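PDB 3OWA: acyl-CoA dehydrogenase from Bacillus anthracis, which probably oxidises acyl-CoA thioesters at the alpha-beta carbon-carbon bond, using bound FAD as the electron acceptor. Local coordinates for residues Q293-F297 with K298-A302; V284-S287 with A288-A291. One frame throughout, in Å; residues are numbered along the deposited sequence. Where two conformers were deposited one is given.

Contact 1 of 2, residues Q293-F297 with K298-A302; sequences QRQQF and KQPIA. With FAD (flavin-adenine dinucleotide), chain J.
Pro300, which ends the returning strand, and Ile301 just after it both meet the carbonyl oxygen of Arg294. Ile301 N donates a hydrogen bond to Arg294 O at 2.9 Å, running nearly along the C=O axis, and Pro300 CA adds a CA-H...O contact to Arg294 O at 3.3 Å. The chain between Arg294 and this pair is a tight hairpin with a type I' turn from Gln296 to Gln299. Gln296 N reaches Gln299 O at 3.1 Å, whereas the reverse bond, Gln299 N to Gln296 O, is 3.3 Å long and approaches from above the carbonyl plane. Phe297 and Lys298 form the corners of the turn, both with positive phi.

Ile301 CD1 also packs against Arg294 CG at 4.0 Å. The Arg294 chain leaves anti to the backbone N (chi1 174°) and bends at chi2 (52°), which carries the guanidinium to the FAD pyrophosphate. There Arg294 NE gives FAD O1A a straight bond of 2.9 Å (167°), in the guanidinium plane, while Arg294 NH1 makes weak hydrogen bonds to O1A and O2P. NH2 binds Pro156 O of the second subunit. At the turn, Phe297 CE1 approaches FAD N7A at 3.5 Å, with the adenine nitrogen at the ring's edge.

The hairpin thus offers a cationic group to the pyrophosphate and an aromatic edge to the adenine; these bonds probably restrain the guanidinium's rotation.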
loop_
_atom_site.group_PDB
_atom_site.type_symbol
_atom_site.label_atom_id
_atom_site.label_comp_id
_atom_site.label_asym_id
_atom_site.label_seq_id
_atom_site.Cartn_x
_atom_site.Cartn_y
_atom_site.Cartn_z
ATOM N N GLN A 293 12.504 14.792 -15.428
ATOM C CA GLN A 293 12.848 16.188 -15.097
ATOM C C GLN A 293 13.627 16.331 -13.791
ATOM O O GLN A 293 14.475 17.218 -13.672
ATOM C CB GLN A 293 11.618 17.104 -15.084
ATOM C CG GLN A 293 10.906 17.255 -16.450
ATOM C CD GLN A 293 11.770 17.858 -17.546
ATOM O OE1 GLN A 293 11.979 17.243 -18.600
ATOM N NE2 GLN A 293 12.265 19.074 -17.313
ATOM N N ARG A 294 13.328 15.476 -12.810
ATOM C CA ARG A 294 13.981 15.580 -11.507
ATOM C C ARG A 294 15.427 15.086 -11.595
ATOM O O ARG A 294 15.666 13.941 -11.948
ATOM C CB ARG A 294 13.206 14.764 -10.467
ATOM C CG ARG A 294 13.867 14.672 -9.098
ATOM C CD ARG A 294 14.242 16.021 -8.554
ATOM N NE ARG A 294 14.456 15.962 -7.101
ATOM C CZ ARG A 294 14.696 17.010 -6.323
ATOM N NH1 ARG A 294 14.825 16.860 -4.987
ATOM N NH2 ARG A 294 14.789 18.220 -6.874
ATOM N N GLN A 295 16.384 15.950 -11.277
ATOM C CA GLN A 295 17.784 15.530 -11.192
ATOM C C GLN A 295 18.223 15.415 -9.744
ATOM O O GLN A 295 17.828 16.228 -8.901
ATOM C CB GLN A 295 18.692 16.499 -11.944
ATOM C CG GLN A 295 18.171 16.819 -13.308
ATOM C CD GLN A 295 19.273 16.995 -14.331
ATOM O OE1 GLN A 295 20.468 16.852 -14.031
ATOM N NE2 GLN A 295 18.881 17.311 -15.547
ATOM N N GLN A 296 18.958 14.339 -9.457
ATOM C CA GLN A 296 19.762 14.197 -8.246
ATOM C C GLN A 296 21.082 13.552 -8.669
ATOM O O GLN A 296 21.122 12.744 -9.615
ATOM C CB GLN A 296 19.080 13.331 -7.182
ATOM C CG GLN A 296 17.829 13.972 -6.525
ATOM C CD GLN A 296 18.174 15.189 -5.682
ATOM O OE1 GLN A 296 18.145 16.316 -6.166
ATOM N NE2 GLN A 296 18.533 14.966 -4.440
ATOM N N PHE A 297 22.160 13.892 -7.965
ATOM C CA PHE A 297 23.504 13.359 -8.325
ATOM C C PHE A 297 23.804 13.705 -9.782
ATOM O O PHE A 297 24.364 12.908 -10.518
ATOM C CB PHE A 297 23.589 11.851 -8.031
ATOM C CG PHE A 297 23.191 11.494 -6.611
ATOM C CD1 PHE A 297 21.919 10.994 -6.327
ATOM C CD2 PHE A 297 24.087 11.712 -5.548
ATOM C CE1 PHE A 297 21.548 10.683 -4.994
ATOM C CE2 PHE A 297 23.740 11.399 -4.220
ATOM C CZ PHE A 297 22.472 10.898 -3.937
ATOM N N LYS A 298 23.394 14.909 -10.168
ATOM C CA LYS A 298 23.624 15.501 -11.495
ATOM C C LYS A 298 23.155 14.684 -12.717
ATOM O O LYS A 298 23.724 14.784 -13.806
ATOM C CB LYS A 298 25.085 15.921 -11.629
ATOM C CG LYS A 298 25.588 16.726 -10.450
ATOM C CD LYS A 298 27.028 16.318 -10.170
ATOM C CE LYS A 298 27.826 17.405 -9.474
ATOM N NZ LYS A 298 29.268 16.983 -9.349
ATOM N N GLN A 299 22.111 13.881 -12.539
ATOM C CA GLN A 299 21.423 13.278 -13.680
ATOM C C GLN A 299 19.923 13.117 -13.388
ATOM O O GLN A 299 19.520 13.086 -12.223
ATOM C CB GLN A 299 22.027 11.922 -14.031
ATOM C CG GLN A 299 22.124 10.935 -12.864
ATOM C CD GLN A 299 23.372 10.056 -12.974
ATOM O OE1 GLN A 299 23.652 9.500 -14.043
ATOM N NE2 GLN A 299 24.133 9.937 -11.869
ATOM N N PRO A 300 19.111 13.000 -14.451
ATOM C CA PRO A 300 17.691 12.679 -14.261
ATOM C C PRO A 300 17.562 11.358 -13.505
ATOM O O PRO A 300 18.301 10.409 -13.778
ATOM C CB PRO A 300 17.166 12.565 -15.700
ATOM C CG PRO A 300 18.136 13.445 -16.534
ATOM C CD PRO A 300 19.461 13.235 -15.876
ATOM N N ILE A 301 16.654 11.301 -12.529
ATOM C CA ILE A 301 16.537 10.085 -11.726
ATOM C C ILE A 301 16.027 8.994 -12.621
ATOM O O ILE A 301 16.088 7.806 -12.278
ATOM C CB ILE A 301 15.595 10.257 -10.487
ATOM C CG1 ILE A 301 14.161 10.630 -10.931
ATOM C CG2 ILE A 301 16.176 11.325 -9.545
ATOM C CD1 ILE A 301 13.165 10.738 -9.732
ATOM N N ALA A 302 15.542 9.401 -13.791
ATOM C CA ALA A 302 15.205 8.452 -14.846
ATOM C C ALA A 302 16.412 7.519 -15.211
ATOM O O ALA A 302 16.207 6.403 -15.707
ATOM C CB ALA A 302 14.720 9.206 -16.110
HETATM P PA FAD J . 14.559 12.755 -4.253
HETATM O O1A FAD J . 14.361 13.605 -5.497
HETATM O O2A FAD J . 15.902 12.887 -3.637
HETATM O O5B FAD J . 14.217 11.262 -4.671
HETATM C C5B FAD J . 13.243 10.990 -5.637
HETATM C C4B FAD J . 13.212 9.504 -5.920
HETATM O O4B FAD J . 14.434 9.125 -6.544
HETATM C C3B FAD J . 13.070 8.674 -4.640
HETATM O O3B FAD J . 12.350 7.513 -4.949
HETATM C C2B FAD J . 14.514 8.255 -4.381
HETATM O O2B FAD J . 14.599 7.059 -3.658
HETATM C C1B FAD J . 15.052 8.091 -5.804
HETATM N N9A FAD J . 16.525 8.231 -5.867
HETATM C C8A FAD J . 17.288 9.347 -5.589
HETATM N N7A FAD J . 18.602 9.053 -5.800
HETATM C C5A FAD J . 18.674 7.770 -6.221
HETATM C C6A FAD J . 19.738 6.937 -6.564
HETATM N N6A FAD J . 21.007 7.330 -6.381
HETATM N N1A FAD J . 19.466 5.644 -6.958
HETATM C C2A FAD J . 18.169 5.164 -7.003
HETATM N N3A FAD J . 17.125 6.001 -6.669
HETATM C C4A FAD J . 17.368 7.256 -6.268
HETATM N N1 FAD J . 14.777 17.434 5.695
HETATM C C2 FAD J . 15.542 17.999 6.672
HETATM O O2 FAD J . 16.750 18.112 6.473
HETATM N N3 FAD J . 14.967 18.453 7.850
HETATM C C4 FAD J . 13.616 18.338 8.079
HETATM O O4 FAD J . 13.136 18.749 9.142
HETATM C C4X FAD J . 12.837 17.743 7.095
HETATM N N5 FAD J . 11.471 17.601 7.280
HETATM C C5X FAD J . 10.687 17.071 6.279
HETATM C C6 FAD J . 9.299 17.012 6.446
HETATM C C7 FAD J . 8.522 16.485 5.418
HETATM C C7M FAD J . 7.023 16.376 5.588
HETATM C C8 FAD J . 9.139 16.058 4.240
HETATM C C8M FAD J . 8.365 15.475 3.098
HETATM C C9 FAD J . 10.521 16.108 4.077
HETATM C C9A FAD J . 11.300 16.642 5.086
HETATM N N10 FAD J . 12.679 16.705 4.926
HETATM C C10 FAD J . 13.432 17.296 5.904
HETATM C "C1'" FAD J . 13.348 16.250 3.658
HETATM C "C2'" FAD J . 13.032 14.759 3.390
HETATM O "O2'" FAD J . 13.504 13.806 4.363
HETATM C "C3'" FAD J . 13.381 14.432 1.926
HETATM O "O3'" FAD J . 12.193 14.340 1.173
HETATM C "C4'" FAD J . 14.148 13.148 1.828
HETATM O "O4'" FAD J . 15.315 13.292 2.619
HETATM C "C5'" FAD J . 14.212 12.840 0.064
HETATM O "O5'" FAD J . 14.437 13.851 -0.828
HETATM P P FAD J . 13.514 14.282 -2.089
HETATM O O1P FAD J . 12.113 14.342 -1.517
HETATM O O2P FAD J . 13.877 15.543 -2.765
HETATM O O3P FAD J . 13.473 13.064 -3.102
#

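Contact 2 of 2, residues V284-S287 with A288-A291; sequences VEIS and AQYA
Glu285 and Gln289, one helical turn apart, run side by side and point the same way, with carboxylate and amide planes 50° apart. Glu285 OE1 and Gln289 NE2 are 4.0 Å apart, a loose approach rather than a bond; Glu285 OE2 instead forms a salt bridge with Arg282. Gln289 CG sits beside its own backbone N (chi1 -55°), which lays the start of the chain against the preceding turn, with CG 3.1 Å from Glu285 O. Beyond that point the side chain crosses that of Ile286 at a slant, Gln289 OE1 coming within 4.2 Å of Ile286 CG2.

Tyr290 takes a different course. Its CB rests 3.3 Å from Ile286 O, but with CG anti to the backbone N (chi1 -170°) the ring leaves the preceding turn and stacks with His383. On the buried sides the methyl groups stay close to the backbone: Ala288 CB lies 3.4 Å from Val284 O, and Ala291 CB lies at the same separation from Ser287 O. Ser287 OG turns back to Ala283 O.

Four i to i+4 bonds, such as Gln289 N to Glu285 O at 2.9 Å, make this regular alpha-helix within helix 257-293, flanked by helices 305-336, 393-401 and 578-592. Val284, Ile286, Ser287, Ala288 and Ala291 meet these neighbours, and the buried Ser287 hydroxyl is satisfied by the helix's own backbone.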
loop_
_atom_site.group_PDB
_atom_site.type_symbol
_atom_site.label_atom_id
_atom_site.label_comp_id
_atom_site.label_asym_id
_atom_site.label_seq_id
_atom_site.Cartn_x
_atom_site.Cartn_y
_atom_site.Cartn_z
ATOM N N VAL A 284 1.429 6.208 -14.314
ATOM C CA VAL A 284 2.634 5.885 -15.075
ATOM C C VAL A 284 3.148 7.147 -15.771
ATOM O O VAL A 284 4.325 7.478 -15.686
ATOM C CB VAL A 284 2.399 4.752 -16.077
ATOM C CG1 VAL A 284 3.619 4.643 -17.081
ATOM C CG2 VAL A 284 2.220 3.388 -15.349
ATOM N N GLU A 285 2.233 7.859 -16.420
ATOM C CA GLU A 285 2.563 9.032 -17.194
ATOM C C GLU A 285 3.205 10.149 -16.373
ATOM O O GLU A 285 4.273 10.657 -16.720
ATOM C CB GLU A 285 1.304 9.554 -17.893
ATOM C CG GLU A 285 1.553 10.821 -18.697
ATOM C CD GLU A 285 0.311 11.319 -19.481
ATOM O OE1 GLU A 285 0.539 12.063 -20.471
ATOM O OE2 GLU A 285 -0.867 10.994 -19.103
ATOM N N ILE A 286 2.568 10.530 -15.271
ATOM C CA ILE A 286 3.129 11.600 -14.453
ATOM C C ILE A 286 4.427 11.207 -13.734
ATOM O O ILE A 286 5.289 12.042 -13.520
ATOM C CB ILE A 286 2.100 12.249 -13.508
ATOM C CG1 ILE A 286 1.724 11.295 -12.383
ATOM C CG2 ILE A 286 0.887 12.676 -14.314
ATOM C CD1 ILE A 286 0.555 11.835 -11.528
ATOM N N SER A 287 4.585 9.922 -13.437
ATOM C CA SER A 287 5.797 9.428 -12.850
ATOM C C SER A 287 6.929 9.427 -13.858
ATOM O O SER A 287 8.056 9.729 -13.491
ATOM C CB SER A 287 5.595 8.010 -12.276
ATOM O OG SER A 287 4.560 8.046 -11.317
ATOM N N ALA A 288 6.636 9.093 -15.111
ATOM C CA ALA A 288 7.667 9.046 -16.139
ATOM C C ALA A 288 8.083 10.465 -16.456
ATOM O O ALA A 288 9.279 10.739 -16.588
ATOM C CB ALA A 288 7.145 8.352 -17.390
ATOM N N GLN A 289 7.125 11.379 -16.546
ATOM C CA GLN A 289 7.473 12.787 -16.786
ATOM C C GLN A 289 8.307 13.336 -15.624
ATOM O O GLN A 289 9.287 14.030 -15.856
ATOM C CB GLN A 289 6.236 13.675 -16.979
ATOM C CG GLN A 289 5.286 13.251 -18.058
ATOM C CD GLN A 289 4.008 14.113 -18.101
ATOM O OE1 GLN A 289 3.436 14.501 -17.066
ATOM N NE2 GLN A 289 3.561 14.408 -19.310
ATOM N N TYR A 290 7.924 13.024 -14.386
ATOM C CA TYR A 290 8.683 13.485 -13.223
ATOM C C TYR A 290 10.111 12.944 -13.206
ATOM O O TYR A 290 11.042 13.706 -12.976
ATOM C CB TYR A 290 7.973 13.146 -11.889
ATOM C CG TYR A 290 8.643 13.847 -10.756
ATOM C CD1 TYR A 290 9.532 13.161 -9.908
ATOM C CD2 TYR A 290 8.436 15.226 -10.545
ATOM C CE1 TYR A 290 10.184 13.813 -8.891
ATOM C CE2 TYR A 290 9.075 15.891 -9.506
ATOM C CZ TYR A 290 9.950 15.181 -8.677
ATOM O OH TYR A 290 10.611 15.830 -7.657
ATOM N N ALA A 291 10.273 11.645 -13.467
ATOM C CA ALA A 291 11.589 10.998 -13.498
ATOM C C ALA A 291 12.550 11.619 -14.527
ATOM O O ALA A 291 13.733 11.773 -14.239
ATOM C CB ALA A 291 11.468 9.483 -13.738
#

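Contact 2 lies near the end of helix 257-293, and contact 1 follows as the chain leaves that helix; their centres are about 13 Å apart. Just beyond the hairpin the chain comes back to the helix: Ala302 N lies 3.0 Å from Ala291 O, a probable hydrogen bond, and Ile301 CG1 packs on the same Ala291 O at 3.5 Å. One carbonyl near the helix end therefore ties the two contacts together. Both border the same FAD, contact 1 directly through Arg294 and Phe297, contact 2 more remotely, the Tyr290 side chain being about 5 Å from the cofactor. Residues of the second subunit, including Thr154, Ser160 and Thr410, bind this FAD too, which places the pocket at the dimer interface.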